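Local coordinates for protein RTX-adhesin (Marinomonas primoryensis, PDB 5IRB) that forms part of a very large calcium-binding RTX adhesin that holds its Antarctic bacterium to ice and to diatoms, at residues Ser118-Asp123 with Ala127-Ser132; Asp148-Thr153 with Lys167-Gly172; Thr157-Val162 with Gly175-Gln180; Asp252-Glu257 with Gly271-Asp276; Glu261-Thr266 with Gly279-Ala284. All blocks are in the same frame, centred on the assembly; numbering follows the deposited sequence. Where two conformers were deposited one is given.

The contacts come from two of the beta-sandwich domains strung along this elongated chain. Interactions 1, 2 and 3 lie in the middle domain, and interactions 4 and 5 lie in the last one of this chain. Interaction 1 comes first in the chain and touches interaction 3 through helix 175-180. Interactions 2 and 3 alternate along the chain and share the sheet holding strands 149-154 and 157-162, with centres about 11 Å apart. Interactions 4 and 5 repeat that arrangement on strands 253-258 and 261-266, again about 11 Å between centres. The centres of interactions 2 and 4 are about 49 Å apart. The chain thus reuses one domain plan, as expected of a long, repetitive adhesin.

Interaction 1 (Ser118-Asp123 with Ala127-Ser132); sequences SITSDD and AEESNS. With CA (calcium ion), chain F; CA (calcium ion), chain G.
Thr-120 OG1 and the carboxylate of Glu-129 meet on one calcium ion, and OG1 is gripped twice. Thr-120 OG1 binds the calcium ion at 2.4 Å and also donates a hydrogen bond to Ile-119 O, lying in the plane of that carbonyl. Glu-129 comes from the opposite direction. Its chain is extended beyond CG, and it chelates with both oxygens, Glu-129 OE1 and OE2 each 2.5 Å from the calcium ion. Beside the metal, Thr-120 CG2 packs 3.6 Å from Glu-129 CD. Asp-122 adds a third side chain, with Asp-122 OD1 2.4 Å from the same calcium ion. Its OD2 instead takes a hydrogen bond from a water that also binds the ion. A second water and Val-124 O complete the shell, and Asn-126 N bonds to Glu-129 OE1. The type I turn from Thr-120 to Asp-123 is held at Thr-120 O, where Ser-118 OG and Asp-123 N arrive from opposite faces. Asp-123 grips another calcium ion with both oxygens, together with Thr-205. The site of Thr-120, Asp-122, Val-124 and Glu-129 is a calcium loop that recurs in the next domain with Thr-223, Asp-225, Val-227 and Glu-232.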
# COMPACT_ATOMS: atom_id res chain seq x y z
N SER A 118 7.25 -1.00 -5.06
CA SER A 118 8.54 -1.34 -4.46
C SER A 118 9.14 -0.17 -3.66
O SER A 118 8.89 1.01 -3.96
CB SER A 118 9.49 -1.84 -5.56
OG SER A 118 9.89 -0.76 -6.40
N ILE A 119 9.83 -0.53 -2.57
CA ILE A 119 10.61 0.40 -1.73
C ILE A 119 11.94 0.75 -2.40
O ILE A 119 12.88 -0.02 -2.35
CB ILE A 119 10.85 -0.21 -0.32
CG1 ILE A 119 9.52 -0.65 0.32
CG2 ILE A 119 11.57 0.79 0.59
CD1 ILE A 119 8.41 0.43 0.39
N THR A 120 11.97 1.88 -3.10
CA THR A 120 13.01 2.26 -4.04
C THR A 120 12.98 1.31 -5.23
O THR A 120 12.21 0.35 -5.25
CB THR A 120 14.47 2.29 -3.44
OG1 THR A 120 14.97 0.95 -3.41
CG2 THR A 120 14.50 2.89 -2.04
N SER A 121 13.82 1.59 -6.22
CA SER A 121 13.78 0.91 -7.51
C SER A 121 13.87 -0.61 -7.48
O SER A 121 13.23 -1.27 -8.28
CB SER A 121 14.96 1.41 -8.36
OG SER A 121 14.49 1.99 -9.56
N ASP A 122 14.66 -1.16 -6.56
CA ASP A 122 14.92 -2.60 -6.54
C ASP A 122 14.32 -3.27 -5.33
O ASP A 122 14.61 -4.44 -5.09
CB ASP A 122 16.43 -2.90 -6.54
CG ASP A 122 17.16 -2.25 -5.36
OD1 ASP A 122 16.51 -1.54 -4.57
OD2 ASP A 122 18.38 -2.46 -5.23
N ASP A 123 13.53 -2.53 -4.54
CA ASP A 123 12.87 -3.08 -3.36
C ASP A 123 13.93 -3.46 -2.31
O ASP A 123 13.69 -4.30 -1.43
CB ASP A 123 12.00 -4.28 -3.72
CG ASP A 123 10.79 -4.42 -2.81
OD1 ASP A 123 10.26 -3.40 -2.29
OD2 ASP A 123 10.41 -5.58 -2.58
N ALA A 127 22.66 1.53 1.84
CA ALA A 127 23.25 2.44 2.83
C ALA A 127 22.85 3.90 2.62
O ALA A 127 22.39 4.57 3.54
CB ALA A 127 24.79 2.30 2.82
N GLU A 128 23.03 4.38 1.41
CA GLU A 128 22.68 5.75 1.06
C GLU A 128 21.19 6.05 1.17
O GLU A 128 20.80 7.13 1.62
CB GLU A 128 23.21 6.05 -0.34
CG GLU A 128 22.55 7.18 -1.09
CD GLU A 128 23.33 7.56 -2.35
OE1 GLU A 128 24.17 6.74 -2.83
OE2 GLU A 128 23.04 8.65 -2.90
N GLU A 129 20.36 5.08 0.80
CA GLU A 129 18.92 5.28 0.84
C GLU A 129 18.47 5.34 2.29
O GLU A 129 17.53 6.04 2.64
CB GLU A 129 18.21 4.16 0.07
CG GLU A 129 18.39 4.23 -1.47
CD GLU A 129 18.08 2.90 -2.19
OE1 GLU A 129 18.20 1.84 -1.52
OE2 GLU A 129 17.70 2.91 -3.40
N SER A 130 19.20 4.63 3.15
CA SER A 130 18.88 4.58 4.57
C SER A 130 19.16 5.90 5.27
O SER A 130 18.71 6.10 6.39
CB SER A 130 19.68 3.48 5.24
OG SER A 130 20.99 3.94 5.49
N ASN A 131 19.89 6.80 4.62
CA ASN A 131 20.12 8.12 5.20
C ASN A 131 19.42 9.21 4.41
O ASN A 131 19.85 10.37 4.44
CB ASN A 131 21.62 8.44 5.26
CG ASN A 131 22.35 7.60 6.29
OD1 ASN A 131 22.20 7.80 7.50
ND2 ASN A 131 23.16 6.65 5.82
N SER A 132 18.34 8.84 3.73
CA SER A 132 17.62 9.76 2.87
C SER A 132 16.13 9.65 3.09
O SER A 132 15.65 8.75 3.77
CB SER A 132 17.92 9.49 1.40
OG SER A 132 19.29 9.70 1.10
CA CA F . 17.34 0.44 -3.47
CA CA G . 8.24 -4.82 -1.87
O HOH W 1 19.58 -0.70 -3.81
O HOH W 2 17.37 1.33 -5.23
O HOH W 3 7.55 -4.65 -4.08
O HOH W 4 8.51 -7.37 -1.40
O HOH W 5 6.68 -2.48 -1.38

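Interaction 2 (Asp148-Thr153 with Lys167-Gly172); sequences DTVSMT and KTWSVG
The indole of Trp-169 carries Val-150 on one face. Val-150 CG1 sits over the six-membered ring, 3.9 Å from its centroid and 13° off the ring normal, a CH-pi contact. The second methyl rests further toward the base of the indole, with Val-150 CG2 3.9 Å from Trp-169 CG. Both branches of the valine therefore use the ring. The two side chains cross at about a right angle. Met-152 meets the indole elsewhere, from the opposite direction and obliquely, with Met-152 CE 3.8 Å from Trp-169 CZ3. The same methyl touches Val-171, whose CG1 is 3.8 Å from Met-152 CE, and these two side chains reach tip to tip. A bend at the end of the methionine (chi3 84°) turns CE in between the indole and the valine.

Strands 149-154 and 168-174 belong to different sheets. Their segment axes come within 8.9 Å and run 41° apart, so this is packing of one sheet on the other across a beta sandwich. Strand 168-174 lies at the margin of the smaller sheet. Around the contact, Val-140 touches the tryptophan, while Val-186 covers Val-150 and Met-152. Thr-161 of the next strand closes against Val-150 and Val-171.

The four side chains meet through carbon atoms alone. The packing of the two sheets here is thus dispersive and hydrophobic. It depends on methyl groups fitting the broad indole and not on polar pairing.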
# COMPACT_ATOMS: atom_id res chain seq x y z
N ASP A 148 -9.49 9.60 0.48
CA ASP A 148 -9.38 8.66 1.60
C ASP A 148 -8.03 8.75 2.30
O ASP A 148 -7.04 9.15 1.69
CB ASP A 148 -9.59 7.21 1.12
CG ASP A 148 -11.07 6.89 0.80
OD1 ASP A 148 -11.94 7.69 1.19
OD2 ASP A 148 -11.33 5.83 0.19
N THR A 149 -8.01 8.35 3.57
CA THR A 149 -6.79 8.35 4.36
C THR A 149 -5.98 7.08 4.13
O THR A 149 -6.51 5.97 4.16
CB THR A 149 -7.11 8.50 5.85
OG1 THR A 149 -7.79 9.74 6.05
CG2 THR A 149 -5.84 8.54 6.68
N VAL A 150 -4.68 7.27 3.87
CA VAL A 150 -3.72 6.17 3.78
C VAL A 150 -2.75 6.26 4.94
O VAL A 150 -2.18 7.32 5.18
CB VAL A 150 -2.97 6.20 2.44
CG1 VAL A 150 -1.80 5.18 2.42
CG2 VAL A 150 -3.94 5.93 1.30
N SER A 151 -2.61 5.18 5.70
CA SER A 151 -1.71 5.21 6.84
C SER A 151 -0.83 3.96 6.96
O SER A 151 -1.13 2.90 6.40
CB SER A 151 -2.50 5.43 8.13
OG SER A 151 -3.39 4.37 8.37
N MET A 152 0.28 4.12 7.67
CA MET A 152 1.24 3.04 7.85
C MET A 152 2.09 3.41 9.05
O MET A 152 2.33 4.60 9.28
CB MET A 152 2.09 2.86 6.61
CG MET A 152 2.90 4.09 6.25
SD MET A 152 3.38 4.07 4.53
CE MET A 152 1.87 4.75 3.83
N THR A 153 2.50 2.42 9.82
CA THR A 153 3.39 2.67 10.94
C THR A 153 4.70 1.91 10.71
O THR A 153 4.73 0.68 10.65
CB THR A 153 2.76 2.24 12.27
OG1 THR A 153 1.51 2.91 12.43
CG2 THR A 153 3.66 2.63 13.42
N LYS A 167 -6.40 8.15 -7.69
CA LYS A 167 -6.36 6.99 -6.78
C LYS A 167 -4.95 6.47 -6.46
O LYS A 167 -4.80 5.47 -5.76
CB LYS A 167 -7.22 5.83 -7.30
CG LYS A 167 -8.74 6.16 -7.42
CD LYS A 167 -9.53 4.87 -7.20
CE LYS A 167 -11.02 5.09 -7.19
NZ LYS A 167 -11.70 3.78 -7.06
N THR A 168 -3.92 7.16 -6.93
CA THR A 168 -2.59 6.91 -6.40
C THR A 168 -2.38 7.68 -5.11
O THR A 168 -3.24 8.49 -4.70
CB THR A 168 -1.48 7.28 -7.39
OG1 THR A 168 -1.49 8.70 -7.60
CG2 THR A 168 -1.70 6.55 -8.72
N TRP A 169 -1.29 7.36 -4.42
CA TRP A 169 -0.93 8.03 -3.18
C TRP A 169 0.57 7.90 -3.03
O TRP A 169 1.15 6.94 -3.52
CB TRP A 169 -1.65 7.44 -1.97
CG TRP A 169 -1.47 5.97 -1.77
CD1 TRP A 169 -2.30 4.96 -2.22
CD2 TRP A 169 -0.38 5.33 -1.13
NE1 TRP A 169 -1.80 3.73 -1.86
CE2 TRP A 169 -0.59 3.93 -1.19
CE3 TRP A 169 0.79 5.80 -0.49
CZ2 TRP A 169 0.30 3.00 -0.66
CZ3 TRP A 169 1.68 4.87 0.05
CH2 TRP A 169 1.43 3.49 -0.03
N SER A 170 1.21 8.83 -2.34
CA SER A 170 2.61 8.63 -1.97
C SER A 170 2.92 9.45 -0.75
O SER A 170 2.26 10.45 -0.47
CB SER A 170 3.55 9.02 -3.11
OG SER A 170 3.45 10.41 -3.38
N VAL A 171 3.94 9.02 -0.02
CA VAL A 171 4.35 9.75 1.17
C VAL A 171 5.85 9.51 1.41
O VAL A 171 6.37 8.41 1.19
CB VAL A 171 3.51 9.33 2.40
CG1 VAL A 171 3.71 7.88 2.74
CG2 VAL A 171 3.81 10.22 3.59
N GLY A 172 6.54 10.57 1.81
CA GLY A 172 7.97 10.51 2.11
C GLY A 172 8.20 9.85 3.46
O GLY A 172 7.61 10.24 4.46

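Interaction 3 (Thr157-Val162 with Gly175-Gln180); sequences TLYTTV and GSDLAQ
Tyr-159 and Asp-177 approach at a slant, with ring and carboxylate planes 70° apart. The tyrosine points its hydroxyl at one carboxylate oxygen. Tyr-159 OH donates to Asp-177 OD2 at 2.6 Å and uses the anti lone pair, the one away from the other oxygen. Asp-177 OD2 also lies at the edge of the ring, near its plane, 3.6 Å from Tyr-159 CZ. The tyrosine CG is anti to its carbonyl carbon (chi1 -65°), which sends the ring off the strand toward the helix.

This joins two parts of a beta sandwich. Strand 157-162 is an outermost strand of the five-stranded sheet, and helix 175-180 directly follows strand 168-174 of the facing sheet. The helix forms the connection between the two sheets.

Thr-157 crosses the aspartate at about a right angle. Thr-157 OG1 is 3.8 Å from Asp-177 OD2 and makes no direct hydrogen bond to it. A water bridges instead, accepting from Thr-157 OG1 at 2.7 Å and donating to Asp-177 OD1 at 2.6 Å. The two carboxylate oxygens thus have separate roles. Asn-155 ND2 also binds OD1. Ser-174 N, just ahead of the helix, bonds to the tyrosine OH.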
# COMPACT_ATOMS: atom_id res chain seq x y z
N THR A 157 6.84 4.72 13.74
CA THR A 157 6.40 6.05 13.33
C THR A 157 5.24 5.96 12.36
O THR A 157 5.32 5.28 11.33
CB THR A 157 7.54 6.85 12.67
OG1 THR A 157 8.57 7.11 13.64
CG2 THR A 157 7.01 8.17 12.10
N LEU A 158 4.17 6.66 12.71
CA LEU A 158 2.98 6.75 11.90
C LEU A 158 3.19 7.70 10.74
O LEU A 158 3.53 8.85 10.94
CB LEU A 158 1.79 7.23 12.74
CG LEU A 158 0.46 7.37 12.01
CD1 LEU A 158 -0.01 6.05 11.43
CD2 LEU A 158 -0.58 7.96 12.96
N TYR A 159 2.99 7.21 9.52
CA TYR A 159 2.99 8.08 8.36
C TYR A 159 1.59 8.10 7.76
O TYR A 159 0.98 7.05 7.59
CB TYR A 159 4.00 7.62 7.31
CG TYR A 159 5.46 7.70 7.74
CD1 TYR A 159 6.06 6.67 8.47
CD2 TYR A 159 6.23 8.81 7.40
CE1 TYR A 159 7.43 6.75 8.83
CE2 TYR A 159 7.58 8.89 7.76
CZ TYR A 159 8.16 7.86 8.46
OH TYR A 159 9.48 7.98 8.81
N THR A 160 1.11 9.29 7.40
CA THR A 160 -0.22 9.45 6.83
C THR A 160 -0.18 10.21 5.52
O THR A 160 0.58 11.16 5.39
CB THR A 160 -1.12 10.23 7.84
OG1 THR A 160 -1.39 9.39 8.96
CG2 THR A 160 -2.42 10.70 7.22
N THR A 161 -1.07 9.87 4.60
CA THR A 161 -1.30 10.71 3.42
C THR A 161 -2.75 10.51 2.92
O THR A 161 -3.59 9.92 3.62
CB THR A 161 -0.26 10.43 2.30
OG1 THR A 161 -0.38 11.41 1.26
CG2 THR A 161 -0.42 9.06 1.70
N VAL A 162 -3.05 11.07 1.76
CA VAL A 162 -4.40 11.02 1.23
C VAL A 162 -4.41 10.53 -0.21
O VAL A 162 -3.49 10.80 -0.98
CB VAL A 162 -5.07 12.41 1.34
CG1 VAL A 162 -6.40 12.44 0.60
CG2 VAL A 162 -5.30 12.77 2.80
N GLY A 175 14.42 6.95 5.48
CA GLY A 175 15.26 5.78 5.26
C GLY A 175 15.62 4.97 6.49
O GLY A 175 15.68 3.75 6.45
N SER A 176 15.86 5.65 7.61
CA SER A 176 16.27 4.92 8.80
C SER A 176 15.14 4.10 9.40
O SER A 176 15.39 3.03 9.96
CB SER A 176 16.85 5.89 9.85
OG SER A 176 16.07 7.07 9.94
N ASP A 177 13.89 4.57 9.28
CA ASP A 177 12.77 3.72 9.69
C ASP A 177 12.68 2.51 8.78
O ASP A 177 12.53 1.39 9.24
CB ASP A 177 11.43 4.49 9.69
CG ASP A 177 11.37 5.54 10.79
OD1 ASP A 177 12.01 5.32 11.84
OD2 ASP A 177 10.70 6.57 10.59
N LEU A 178 12.79 2.74 7.48
CA LEU A 178 12.72 1.64 6.53
C LEU A 178 13.90 0.68 6.70
O LEU A 178 13.75 -0.52 6.48
CB LEU A 178 12.66 2.18 5.09
CG LEU A 178 11.32 2.85 4.73
CD1 LEU A 178 11.40 3.69 3.46
CD2 LEU A 178 10.23 1.79 4.59
N ALA A 179 15.06 1.21 7.08
CA ALA A 179 16.22 0.35 7.37
C ALA A 179 15.96 -0.59 8.55
O ALA A 179 16.57 -1.66 8.65
CB ALA A 179 17.47 1.20 7.64
N GLN A 180 15.06 -0.19 9.45
CA GLN A 180 14.82 -0.94 10.67
C GLN A 180 13.53 -1.73 10.70
O GLN A 180 13.29 -2.48 11.63
CB GLN A 180 14.87 0.00 11.86
CG GLN A 180 16.28 0.43 12.19
CD GLN A 180 16.33 1.63 13.10
OE1 GLN A 180 16.16 1.51 14.32
NE2 GLN A 180 16.56 2.81 12.52
O HOH W 6 10.74 5.64 14.09

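Interaction 4 (Asp252-Glu257 with Gly271-Asp276); sequences DTVTLE and GEWSVD
Val-254 presses both methyls on Trp-273. Val-254 CG1 lies over one face of the indole, 4.0 Å from the centroid of the Trp-273 five-membered ring and 13° off its normal, a CH-pi contact. Val-254 CG2 rests where the ring joins its stem, 3.9 Å from Trp-273 CB and close to CG. The two side chains cross at about a right angle. Leu-256 splits its own methyls between two partners. Leu-256 CD1 approaches the indole obliquely, 4.0 Å from Trp-273 CZ3. Leu-256 CD2 meets Val-275 tip to tip, 4.1 Å from CG1 of that valine.

Strands 253-258 and 272-278 sit in opposing sheets of a beta sandwich, and their segment axes pass 9.0 Å apart at 45°. The contact is part of the hydrophobic core between the sheets.

The tryptophan CG takes the crowded position between backbone N and carbonyl carbon (chi1 54°). This raises the indole over its own strand, where Val-254 can cover it. A weak hydrogen bond from Trp-273 NE1 to Thr-242 O gives the polar end of the ring a partner. Further out, Ala-290 of strand 287-295 touches the indole, Val-292 touches Val-254, and Phe-288 and Val-239 touch Leu-256. Thr-265 touches Val-254 and Trp-273 together, and backbone bonds between Val-254 and Thr-265 and between Leu-256 and Tyr-263 pair their strand with the next one in the sheet.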
# COMPACT_ATOMS: atom_id res chain seq x y z
N ASP A 252 36.27 -4.48 -11.86
CA ASP A 252 36.47 -3.54 -10.77
C ASP A 252 37.74 -2.71 -10.98
O ASP A 252 38.74 -3.21 -11.51
CB ASP A 252 36.54 -4.28 -9.44
CG ASP A 252 35.17 -4.63 -8.87
OD1 ASP A 252 34.15 -4.27 -9.51
OD2 ASP A 252 35.12 -5.26 -7.78
N THR A 253 37.73 -1.47 -10.51
CA THR A 253 38.89 -0.60 -10.67
C THR A 253 39.93 -0.89 -9.61
O THR A 253 39.59 -1.03 -8.43
CB THR A 253 38.49 0.88 -10.61
OG1 THR A 253 37.63 1.18 -11.71
CG2 THR A 253 39.74 1.79 -10.67
N VAL A 254 41.19 -0.99 -10.06
CA VAL A 254 42.33 -1.11 -9.17
C VAL A 254 43.12 0.19 -9.22
O VAL A 254 43.51 0.64 -10.29
CB VAL A 254 43.27 -2.28 -9.56
CG1 VAL A 254 44.25 -2.53 -8.43
CG2 VAL A 254 42.47 -3.55 -9.87
N THR A 255 43.34 0.81 -8.07
CA THR A 255 44.01 2.09 -8.02
C THR A 255 45.27 1.97 -7.20
O THR A 255 45.23 1.42 -6.10
CB THR A 255 43.10 3.17 -7.43
OG1 THR A 255 41.93 3.29 -8.25
CG2 THR A 255 43.82 4.53 -7.38
N LEU A 256 46.38 2.44 -7.76
CA LEU A 256 47.68 2.51 -7.08
C LEU A 256 48.20 3.94 -7.07
O LEU A 256 48.24 4.58 -8.11
CB LEU A 256 48.71 1.63 -7.80
CG LEU A 256 48.73 0.11 -7.70
CD1 LEU A 256 47.51 -0.48 -8.33
CD2 LEU A 256 49.98 -0.42 -8.41
N GLU A 257 48.57 4.44 -5.89
CA GLU A 257 49.25 5.74 -5.81
C GLU A 257 50.72 5.53 -5.43
O GLU A 257 51.04 5.04 -4.34
CB GLU A 257 48.51 6.69 -4.86
CG GLU A 257 47.13 7.06 -5.44
CD GLU A 257 46.07 7.39 -4.40
OE1 GLU A 257 46.34 7.22 -3.18
OE2 GLU A 257 44.95 7.80 -4.80
N GLY A 271 40.79 -13.04 -11.67
CA GLY A 271 41.04 -12.33 -10.43
C GLY A 271 42.45 -11.73 -10.30
O GLY A 271 42.94 -11.52 -9.20
N GLU A 272 43.08 -11.43 -11.44
CA GLU A 272 44.39 -10.77 -11.42
C GLU A 272 44.31 -9.37 -12.02
O GLU A 272 43.30 -8.99 -12.65
CB GLU A 272 45.43 -11.61 -12.19
CG GLU A 272 45.73 -12.97 -11.55
CD GLU A 272 46.71 -13.81 -12.37
OE1 GLU A 272 47.91 -13.47 -12.39
OE2 GLU A 272 46.28 -14.80 -12.98
N TRP A 273 45.35 -8.59 -11.81
CA TRP A 273 45.43 -7.27 -12.40
C TRP A 273 46.89 -6.96 -12.65
O TRP A 273 47.77 -7.46 -11.95
CB TRP A 273 44.77 -6.23 -11.49
CG TRP A 273 45.32 -6.23 -10.10
CD1 TRP A 273 44.79 -6.88 -9.01
CD2 TRP A 273 46.47 -5.54 -9.63
NE1 TRP A 273 45.56 -6.66 -7.90
CE2 TRP A 273 46.61 -5.82 -8.25
CE3 TRP A 273 47.43 -4.71 -10.23
CZ2 TRP A 273 47.65 -5.33 -7.46
CZ3 TRP A 273 48.47 -4.21 -9.45
CH2 TRP A 273 48.56 -4.51 -8.08
N SER A 274 47.16 -6.15 -13.68
CA SER A 274 48.51 -5.66 -13.94
C SER A 274 48.41 -4.24 -14.50
O SER A 274 47.43 -3.91 -15.19
CB SER A 274 49.28 -6.58 -14.90
OG SER A 274 50.61 -6.12 -15.08
N VAL A 275 49.37 -3.40 -14.16
CA VAL A 275 49.41 -2.05 -14.71
C VAL A 275 50.84 -1.60 -14.91
O VAL A 275 51.73 -1.95 -14.12
CB VAL A 275 48.62 -1.06 -13.80
CG1 VAL A 275 49.19 -1.02 -12.40
CG2 VAL A 275 48.56 0.32 -14.42
N ASP A 276 51.08 -0.84 -15.97
CA ASP A 276 52.43 -0.36 -16.26
C ASP A 276 52.76 0.90 -15.47
O ASP A 276 52.05 1.90 -15.52
CB ASP A 276 52.61 -0.14 -17.76
CG ASP A 276 52.81 -1.45 -18.53
OD1 ASP A 276 53.03 -2.51 -17.91
OD2 ASP A 276 52.71 -1.43 -19.78

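Interaction 5 (Glu261-Thr266 with Gly279-Ala284); sequences ETYTTT and GSDLAA
Asp-281 reaches from its helix to Tyr-263 and Glu-261 on the outermost strand 261-266. Asp-281 CB is 4.1 Å from Tyr-263 OH, the first strand atom it meets. CG is anti to the carbonyl carbon (chi1 -72°), which swings the carboxylate toward the strand. There Asp-281 CG lies 4.0 Å from the CG of Glu-261. At the tip the oxygens diverge. OD2 accepts a hydrogen bond from the tyrosine hydroxyl, with a very short Tyr-263 OH to Asp-281 OD2 distance of 2.5 Å. This oxygen sits at the edge of the tyrosine ring, near its plane, while the carboxylate plane is turned 70° from that of the ring. Asp-281 OD2 also lies 3.5 Å from Glu-261 CG, on the methylene stem of that residue. Asp-281 OD1 is 4.0 Å from Glu-261 CG, and Asn-259 ND2 gives it a hydrogen bond.

The contact ties the sheet edge to helix 279-284, which follows strand 272-278 of the facing sheet. Ala-278 N bonds to Tyr-263 OH, so the hydroxyl both gives and receives.

Glu-261 is bent at chi2, and Glu-261 OE2 stays 5.3 Å from Asp-281 OD2. The aspartate oxygen meets the methylene of Glu-261, not its carboxylate. The hydroxyl and the Asn-259 amide probably help stabilise the negative charge of Asp-281, which the nearby glutamate may make slightly less favourable.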
# COMPACT_ATOMS: atom_id res chain seq x y z
N GLU A 261 51.89 9.70 -7.98
CA GLU A 261 51.23 9.47 -9.26
C GLU A 261 50.13 8.44 -9.11
O GLU A 261 50.28 7.46 -8.38
CB GLU A 261 52.23 9.02 -10.34
CG GLU A 261 53.24 10.07 -10.77
CD GLU A 261 52.60 11.27 -11.47
OE1 GLU A 261 51.44 11.14 -11.94
OE2 GLU A 261 53.26 12.33 -11.54
N THR A 262 49.02 8.65 -9.81
CA THR A 262 47.92 7.70 -9.76
C THR A 262 47.93 6.78 -10.97
O THR A 262 47.99 7.24 -12.11
CB THR A 262 46.60 8.43 -9.67
OG1 THR A 262 46.61 9.27 -8.51
CG2 THR A 262 45.46 7.42 -9.57
N TYR A 263 47.89 5.47 -10.72
CA TYR A 263 47.84 4.47 -11.79
C TYR A 263 46.56 3.65 -11.62
O TYR A 263 46.20 3.32 -10.49
CB TYR A 263 49.08 3.56 -11.72
CG TYR A 263 50.40 4.23 -12.07
CD1 TYR A 263 51.17 4.87 -11.10
CD2 TYR A 263 50.89 4.22 -13.38
CE1 TYR A 263 52.38 5.49 -11.42
CE2 TYR A 263 52.09 4.83 -13.70
CZ TYR A 263 52.83 5.46 -12.72
OH TYR A 263 54.01 6.05 -13.06
N THR A 264 45.89 3.30 -12.71
CA THR A 264 44.68 2.48 -12.61
C THR A 264 44.63 1.36 -13.64
O THR A 264 45.23 1.46 -14.72
CB THR A 264 43.37 3.31 -12.79
OG1 THR A 264 43.39 3.95 -14.08
CG2 THR A 264 43.18 4.36 -11.68
N THR A 265 43.91 0.31 -13.30
CA THR A 265 43.65 -0.80 -14.19
C THR A 265 42.36 -1.45 -13.65
O THR A 265 41.72 -0.90 -12.75
CB THR A 265 44.84 -1.82 -14.26
OG1 THR A 265 44.60 -2.79 -15.29
CG2 THR A 265 45.03 -2.57 -12.94
N THR A 266 42.00 -2.60 -14.20
CA THR A 266 40.83 -3.32 -13.74
C THR A 266 41.18 -4.77 -13.45
O THR A 266 42.20 -5.29 -13.93
CB THR A 266 39.68 -3.26 -14.76
OG1 THR A 266 40.13 -3.84 -15.99
CG2 THR A 266 39.27 -1.83 -15.02
N GLY A 279 59.32 3.40 -13.88
CA GLY A 279 60.34 2.96 -12.95
C GLY A 279 60.83 4.06 -12.02
O GLY A 279 61.20 3.79 -10.87
N SER A 280 60.84 5.29 -12.52
CA SER A 280 61.30 6.41 -11.72
C SER A 280 60.40 6.57 -10.49
O SER A 280 60.86 6.95 -9.42
CB SER A 280 61.35 7.71 -12.54
OG SER A 280 60.10 7.96 -13.18
N ASP A 281 59.12 6.27 -10.65
CA ASP A 281 58.18 6.34 -9.54
C ASP A 281 58.44 5.25 -8.51
O ASP A 281 58.41 5.50 -7.30
CB ASP A 281 56.75 6.27 -10.06
CG ASP A 281 56.35 7.55 -10.77
OD1 ASP A 281 56.93 8.60 -10.42
OD2 ASP A 281 55.44 7.50 -11.63
N LEU A 282 58.70 4.04 -8.97
CA LEU A 282 58.96 2.95 -8.05
C LEU A 282 60.29 3.17 -7.33
O LEU A 282 60.44 2.78 -6.17
CB LEU A 282 58.97 1.60 -8.77
CG LEU A 282 57.60 1.22 -9.33
CD1 LEU A 282 57.72 0.16 -10.42
CD2 LEU A 282 56.68 0.76 -8.22
N ALA A 283 61.24 3.80 -8.03
CA ALA A 283 62.53 4.18 -7.44
C ALA A 283 62.41 5.18 -6.29
O ALA A 283 63.22 5.17 -5.37
CB ALA A 283 63.45 4.74 -8.51
N ALA A 284 61.39 6.03 -6.33
CA ALA A 284 61.28 7.08 -5.32
C ALA A 284 60.38 6.66 -4.17
O ALA A 284 60.45 7.21 -3.08
CB ALA A 284 60.76 8.35 -5.95